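Local coordinates for protein inositol monophosphatase (Zymomonas mobilis, PDB 4N81) that probably acts as a magnesium-dependent phosphatase of the inositol monophosphatase superfamily, releasing phosphate from inositol monophosphate or related small phosphate esters, at residues 8-13 with 128-133; 15-20 with 103-108. All blocks are in the same frame, centred on the assembly; numbering follows the deposited sequence.

Interaction 1 (8-13 with 128-133); sequences DDIRLA and VGVKDL
The first torsion of Ile10 (chi1 -72°) sets CG1 beside its own backbone N and opposite the carbonyl carbon; an extended second torsion (160°) then carries CD1 out from helix 7-24 to Val130. On the strand side, Val130 has CG1 anti to its backbone N (chi1 -173°), which leaves CG2 beside the N, and CG2 is the methyl that receives the isoleucine. CD1 of Ile10 sits 3.6 Å from CG2 of Val130, and Ile10 CG1 lies 3.8 Å from the same methyl. The two side chains pass each other at a slant. The other branch does less: Ile10 CG2 reaches only to 4.5 Å from CG1 of Val128, two residues earlier on the strand and on the same face. The contact is small and wholly apolar. Ser4, just ahead of the helix, touches both Ile10 and Val130, while Leu115 of strand 112-120 also packs on Ile10. Beyond Val130 a type I turn runs to Leu133, whose N bonds to Val130 O at 3.2 Å, and Asp132 in this turn holds Ser4 OG and the Ala5 N. The arrangement is that of a helix packed on a beta sheet, here beside a tight beta hairpin joining strands 125-130 and 133-137.

Interaction 2 (15-20 with 103-108); sequences RLADVA and TLIALV
Ile105 of strand 102-109 packs against Leu16 and Ala17 of helix 7-24, a piece of the helix-on-sheet layering that belongs to the alpha/beta sandwich of the inositol monophosphatase fold. The helix and strand segments run nearly antiparallel, 156° between their directions, with their axes 9.1 Å apart.

Ile105 has the largest share of the contact, and its side chain can be followed outward. At CB it forks. The short branch, CG2, comes alongside CD1 of Leu16, a loose touch between methyls. The longer branch starts at CG1, which sits beside the backbone N (chi1 -65°) and acts as the spacer that sends CD1 into the helix. That terminal methyl meets backbone as well as side chain: it is 3.4 Å from Ala17 N, close against the main chain, and 3.6 Å from Ala17 CB. CB of Leu16 adds a further contact with CD1.

One turn further along the helix from Leu16, Ala20 CB rests 4.0 Å from Thr103 CG2. All five touching residues are buried, and Leu16 and Ala20 also touch helix 42-61, at Ile57 and Met54 respectively. Thr103 is also near the predicted magnesium site: its side chain is about 6 Å from that of Ile88 and about 7 Å from that of Asp86. Its hydroxyl is bonded to Pro87 O, which ties the backbone between Asp86 and Ile88 to strand 102-109. The same OG1 takes a second bond from a water that bridges the contact, donating to Thr103 OG1 at 2.8 Å and to Ala17 O at 3.1 Å.

In the fold
From the N terminus, helix 7-24 comes first and supplies one side of both contacts: its opening turns to interaction 1, its middle to interaction 2. The chain then passes through helix 42-61 and strand 81-86 before strand 102-109 returns to the helix and closes interaction 2, a loop of 82 residues. Only after strand 112-120 does strand 125-130 close interaction 1, so the smaller loop lies wholly within the larger and the two do not cross. Both strands belong to one sheet, with strand 112-120 between them, and the helix packs on it, running nearly antiparallel to strand 102-109. The contacts touch directly: Ala13 O is 3.7 Å from Ile105 CD1, and Asp9 OD1 packs against Leu107 CD2.

Interaction 1 (8-13 with 128-133)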
loop_
_atom_site.group_PDB
_atom_site.type_symbol
_atom_site.label_atom_id
_atom_site.label_comp_id
_atom_site.label_asym_id
_atom_site.label_seq_id
_atom_site.Cartn_x
_atom_site.Cartn_y
_atom_site.Cartn_z
ATOM N N ASP A 8 -13.325 21.183 -22.020
ATOM C CA ASP A 8 -12.465 22.282 -21.552
ATOM C C ASP A 8 -12.097 22.125 -20.078
ATOM O O ASP A 8 -10.934 22.348 -19.662
ATOM C CB ASP A 8 -13.173 23.623 -21.724
ATOM C CG ASP A 8 -13.110 24.136 -23.154
ATOM O OD1 ASP A 8 -12.190 23.712 -23.897
ATOM O OD2 ASP A 8 -13.975 24.965 -23.522
ATOM N N ASP A 9 -13.099 21.706 -19.294
ATOM C CA ASP A 9 -12.889 21.451 -17.875
ATOM C C ASP A 9 -11.968 20.262 -17.644
ATOM O O ASP A 9 -11.195 20.240 -16.662
ATOM C CB ASP A 9 -14.225 21.223 -17.145
ATOM C CG ASP A 9 -15.100 22.486 -17.117
ATOM O OD1 ASP A 9 -16.347 22.363 -17.172
ATOM O OD2 ASP A 9 -14.533 23.597 -16.988
ATOM N N ILE A 10 -12.027 19.273 -18.530
ATOM C CA ILE A 10 -11.110 18.124 -18.390
ATOM C C ILE A 10 -9.674 18.585 -18.629
ATOM O O ILE A 10 -8.727 18.200 -17.916
ATOM C CB ILE A 10 -11.458 17.041 -19.421
ATOM C CG1 ILE A 10 -12.770 16.341 -19.046
ATOM C CG2 ILE A 10 -10.378 15.962 -19.503
ATOM C CD1 ILE A 10 -13.382 15.629 -20.281
ATOM N N ARG A 11 -9.518 19.471 -19.619
ATOM C CA ARG A 11 -8.175 19.958 -19.894
ATOM C C ARG A 11 -7.612 20.780 -18.707
ATOM O O ARG A 11 -6.451 20.624 -18.281
ATOM C CB ARG A 11 -8.191 20.790 -21.197
ATOM C CG ARG A 11 -6.816 21.324 -21.591
ATOM C CD ARG A 11 -6.913 22.132 -22.934
ATOM N NE ARG A 11 -7.964 21.596 -23.808
ATOM C CZ ARG A 11 -9.072 22.258 -24.147
ATOM N NH1 ARG A 11 -9.272 23.496 -23.696
ATOM N NH2 ARG A 11 -9.978 21.690 -24.945
ATOM N N LEU A 12 -8.471 21.620 -18.132
ATOM C CA LEU A 12 -8.057 22.376 -16.956
ATOM C C LEU A 12 -7.721 21.400 -15.809
ATOM O O LEU A 12 -6.737 21.571 -15.098
ATOM C CB LEU A 12 -9.210 23.278 -16.495
ATOM C CG LEU A 12 -8.949 24.191 -15.284
ATOM C CD1 LEU A 12 -7.659 24.957 -15.514
ATOM C CD2 LEU A 12 -10.115 25.185 -15.034
ATOM N N ALA A 13 -8.502 20.333 -15.680
ATOM C CA ALA A 13 -8.318 19.425 -14.548
ATOM C C ALA A 13 -6.955 18.743 -14.648
ATOM O O ALA A 13 -6.225 18.613 -13.638
ATOM C CB ALA A 13 -9.461 18.405 -14.498
ATOM N N VAL A 128 -9.018 9.264 -14.992
ATOM C CA VAL A 128 -9.883 10.397 -15.325
ATOM C C VAL A 128 -11.287 9.863 -15.581
ATOM O O VAL A 128 -11.468 8.994 -16.451
ATOM C CB VAL A 128 -9.425 11.092 -16.618
ATOM C CG1 VAL A 128 -10.306 12.338 -16.889
ATOM C CG2 VAL A 128 -7.939 11.468 -16.494
ATOM N N GLY A 129 -12.279 10.395 -14.853
ATOM C CA GLY A 129 -13.674 10.020 -15.072
ATOM C C GLY A 129 -14.530 11.238 -15.367
ATOM O O GLY A 129 -14.252 12.346 -14.858
ATOM N N VAL A 130 -15.565 11.073 -16.196
ATOM C CA VAL A 130 -16.400 12.215 -16.577
ATOM C C VAL A 130 -17.777 11.640 -16.883
ATOM O O VAL A 130 -17.892 10.497 -17.386
ATOM C CB VAL A 130 -15.921 12.895 -17.905
ATOM C CG1 VAL A 130 -16.700 14.171 -18.174
ATOM C CG2 VAL A 130 -14.435 13.169 -17.899
ATOM N N LYS A 131 -18.797 12.455 -16.668
ATOM C CA LYS A 131 -20.176 12.002 -16.682
ATOM C C LYS A 131 -20.519 11.384 -18.047
ATOM O O LYS A 131 -21.306 10.449 -18.127
ATOM C CB LYS A 131 -21.053 13.251 -16.442
ATOM C CG LYS A 131 -22.520 13.126 -16.757
ATOM C CD LYS A 131 -23.223 14.466 -16.477
ATOM C CE LYS A 131 -24.726 14.387 -16.697
ATOM N NZ LYS A 131 -25.401 15.573 -16.069
ATOM N N ASP A 132 -19.914 11.879 -19.117
ATOM C CA ASP A 132 -20.357 11.441 -20.447
ATOM C C ASP A 132 -19.316 10.625 -21.252
ATOM O O ASP A 132 -19.417 10.508 -22.464
ATOM C CB ASP A 132 -20.956 12.605 -21.281
ATOM C CG ASP A 132 -20.007 13.800 -21.440
ATOM O OD1 ASP A 132 -18.840 13.739 -20.994
ATOM O OD2 ASP A 132 -20.430 14.808 -22.040
ATOM N N LEU A 133 -18.282 10.123 -20.587
ATOM C CA LEU A 133 -17.270 9.326 -21.262
ATOM C C LEU A 133 -16.872 8.133 -20.401
ATOM O O LEU A 133 -17.032 8.161 -19.179
ATOM C CB LEU A 133 -16.004 10.144 -21.522
ATOM C CG LEU A 133 -15.902 10.945 -22.818
ATOM C CD1 LEU A 133 -16.642 10.309 -24.002
ATOM C CD2 LEU A 133 -16.476 12.231 -22.500
#

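Interaction 2 (15-20 with 103-108)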
loop_
_atom_site.group_PDB
_atom_site.type_symbol
_atom_site.label_atom_id
_atom_site.label_comp_id
_atom_site.label_asym_id
_atom_site.label_seq_id
_atom_site.Cartn_x
_atom_site.Cartn_y
_atom_site.Cartn_z
ATOM N N ARG A 15 -4.418 20.098 -16.059
ATOM C CA ARG A 15 -3.415 21.120 -15.713
ATOM C C ARG A 15 -3.258 21.286 -14.197
ATOM O O ARG A 15 -2.135 21.401 -13.676
ATOM C CB ARG A 15 -3.757 22.468 -16.413
ATOM C CG ARG A 15 -2.929 23.665 -15.929
ATOM C CD ARG A 15 -2.655 24.718 -17.028
ATOM N NE ARG A 15 -3.653 25.786 -17.176
ATOM C CZ ARG A 15 -4.700 25.736 -18.009
ATOM N NH1 ARG A 15 -4.926 24.640 -18.737
ATOM N NH2 ARG A 15 -5.547 26.766 -18.092
ATOM N N LEU A 16 -4.382 21.210 -13.478
ATOM C CA LEU A 16 -4.331 21.318 -12.027
ATOM C C LEU A 16 -3.585 20.124 -11.458
ATOM O O LEU A 16 -2.768 20.257 -10.538
ATOM C CB LEU A 16 -5.751 21.378 -11.453
ATOM C CG LEU A 16 -6.591 22.585 -11.924
ATOM C CD1 LEU A 16 -7.976 22.445 -11.338
ATOM C CD2 LEU A 16 -5.988 23.915 -11.491
ATOM N N ALA A 17 -3.812 18.947 -12.035
ATOM C CA ALA A 17 -3.114 17.784 -11.499
ATOM C C ALA A 17 -1.619 17.888 -11.728
ATOM O O ALA A 17 -0.819 17.507 -10.828
ATOM C CB ALA A 17 -3.669 16.447 -12.057
ATOM N N ASP A 18 -1.234 18.438 -12.883
ATOM C CA ASP A 18 0.197 18.597 -13.194
ATOM C C ASP A 18 0.875 19.591 -12.252
ATOM O O ASP A 18 1.991 19.367 -11.737
ATOM C CB ASP A 18 0.406 19.160 -14.615
ATOM C CG ASP A 18 -0.001 18.169 -15.704
ATOM O OD1 ASP A 18 -0.172 16.968 -15.378
ATOM O OD2 ASP A 18 -0.130 18.607 -16.879
ATOM N N VAL A 19 0.161 20.686 -11.994
ATOM C CA VAL A 19 0.711 21.713 -11.133
ATOM C C VAL A 19 0.895 21.180 -9.703
ATOM O O VAL A 19 1.990 21.355 -9.037
ATOM C CB VAL A 19 -0.201 22.952 -11.208
ATOM C CG1 VAL A 19 0.075 23.910 -10.066
ATOM C CG2 VAL A 19 -0.041 23.629 -12.619
ATOM N N ALA A 20 -0.138 20.467 -9.250
ATOM C CA ALA A 20 -0.039 19.881 -7.912
ATOM C C ALA A 20 1.104 18.849 -7.828
ATOM O O ALA A 20 1.861 18.801 -6.821
ATOM C CB ALA A 20 -1.391 19.201 -7.520
ATOM N N THR A 103 -3.568 12.988 -5.670
ATOM C CA THR A 103 -4.248 14.272 -5.741
ATOM C C THR A 103 -5.633 13.964 -6.302
ATOM O O THR A 103 -5.760 13.287 -7.328
ATOM C CB THR A 103 -3.498 15.185 -6.706
ATOM O OG1 THR A 103 -2.197 15.470 -6.161
ATOM C CG2 THR A 103 -4.289 16.523 -6.943
ATOM N N LEU A 104 -6.674 14.500 -5.676
ATOM C CA LEU A 104 -8.032 14.357 -6.213
ATOM C C LEU A 104 -8.512 15.711 -6.680
ATOM O O LEU A 104 -8.430 16.686 -5.913
ATOM C CB LEU A 104 -8.977 13.866 -5.109
ATOM C CG LEU A 104 -8.575 12.574 -4.391
ATOM C CD1 LEU A 104 -9.653 12.113 -3.386
ATOM C CD2 LEU A 104 -8.385 11.482 -5.465
ATOM N N ILE A 105 -9.037 15.770 -7.905
ATOM C CA ILE A 105 -9.669 17.002 -8.396
ATOM C C ILE A 105 -11.066 16.629 -8.915
ATOM O O ILE A 105 -11.217 15.683 -9.699
ATOM C CB ILE A 105 -8.816 17.563 -9.549
ATOM C CG1 ILE A 105 -7.430 17.988 -9.010
ATOM C CG2 ILE A 105 -9.571 18.718 -10.320
ATOM C CD1 ILE A 105 -6.324 17.921 -10.032
ATOM N N ALA A 106 -12.078 17.398 -8.564
ATOM C CA ALA A 106 -13.397 17.066 -9.069
ATOM C C ALA A 106 -14.130 18.330 -9.442
ATOM O O ALA A 106 -13.863 19.380 -8.865
ATOM C CB ALA A 106 -14.169 16.319 -8.010
ATOM N N LEU A 107 -15.015 18.225 -10.440
ATOM C CA LEU A 107 -15.995 19.288 -10.729
ATOM C C LEU A 107 -17.370 18.716 -10.352
ATOM O O LEU A 107 -17.685 17.575 -10.720
ATOM C CB LEU A 107 -16.003 19.630 -12.223
ATOM C CG LEU A 107 -17.072 20.638 -12.669
ATOM C CD1 LEU A 107 -16.961 21.949 -11.860
ATOM C CD2 LEU A 107 -16.964 20.925 -14.188
ATOM N N VAL A 108 -18.184 19.534 -9.660
ATOM C CA VAL A 108 -19.401 19.080 -9.036
ATOM C C VAL A 108 -20.492 20.048 -9.500
ATOM O O VAL A 108 -20.264 21.249 -9.488
ATOM C CB VAL A 108 -19.240 19.124 -7.501
ATOM C CG1 VAL A 108 -20.550 18.884 -6.822
ATOM C CG2 VAL A 108 -18.240 18.080 -7.046
HETATM O O HOH W 1 -0.844 15.459 -8.562
#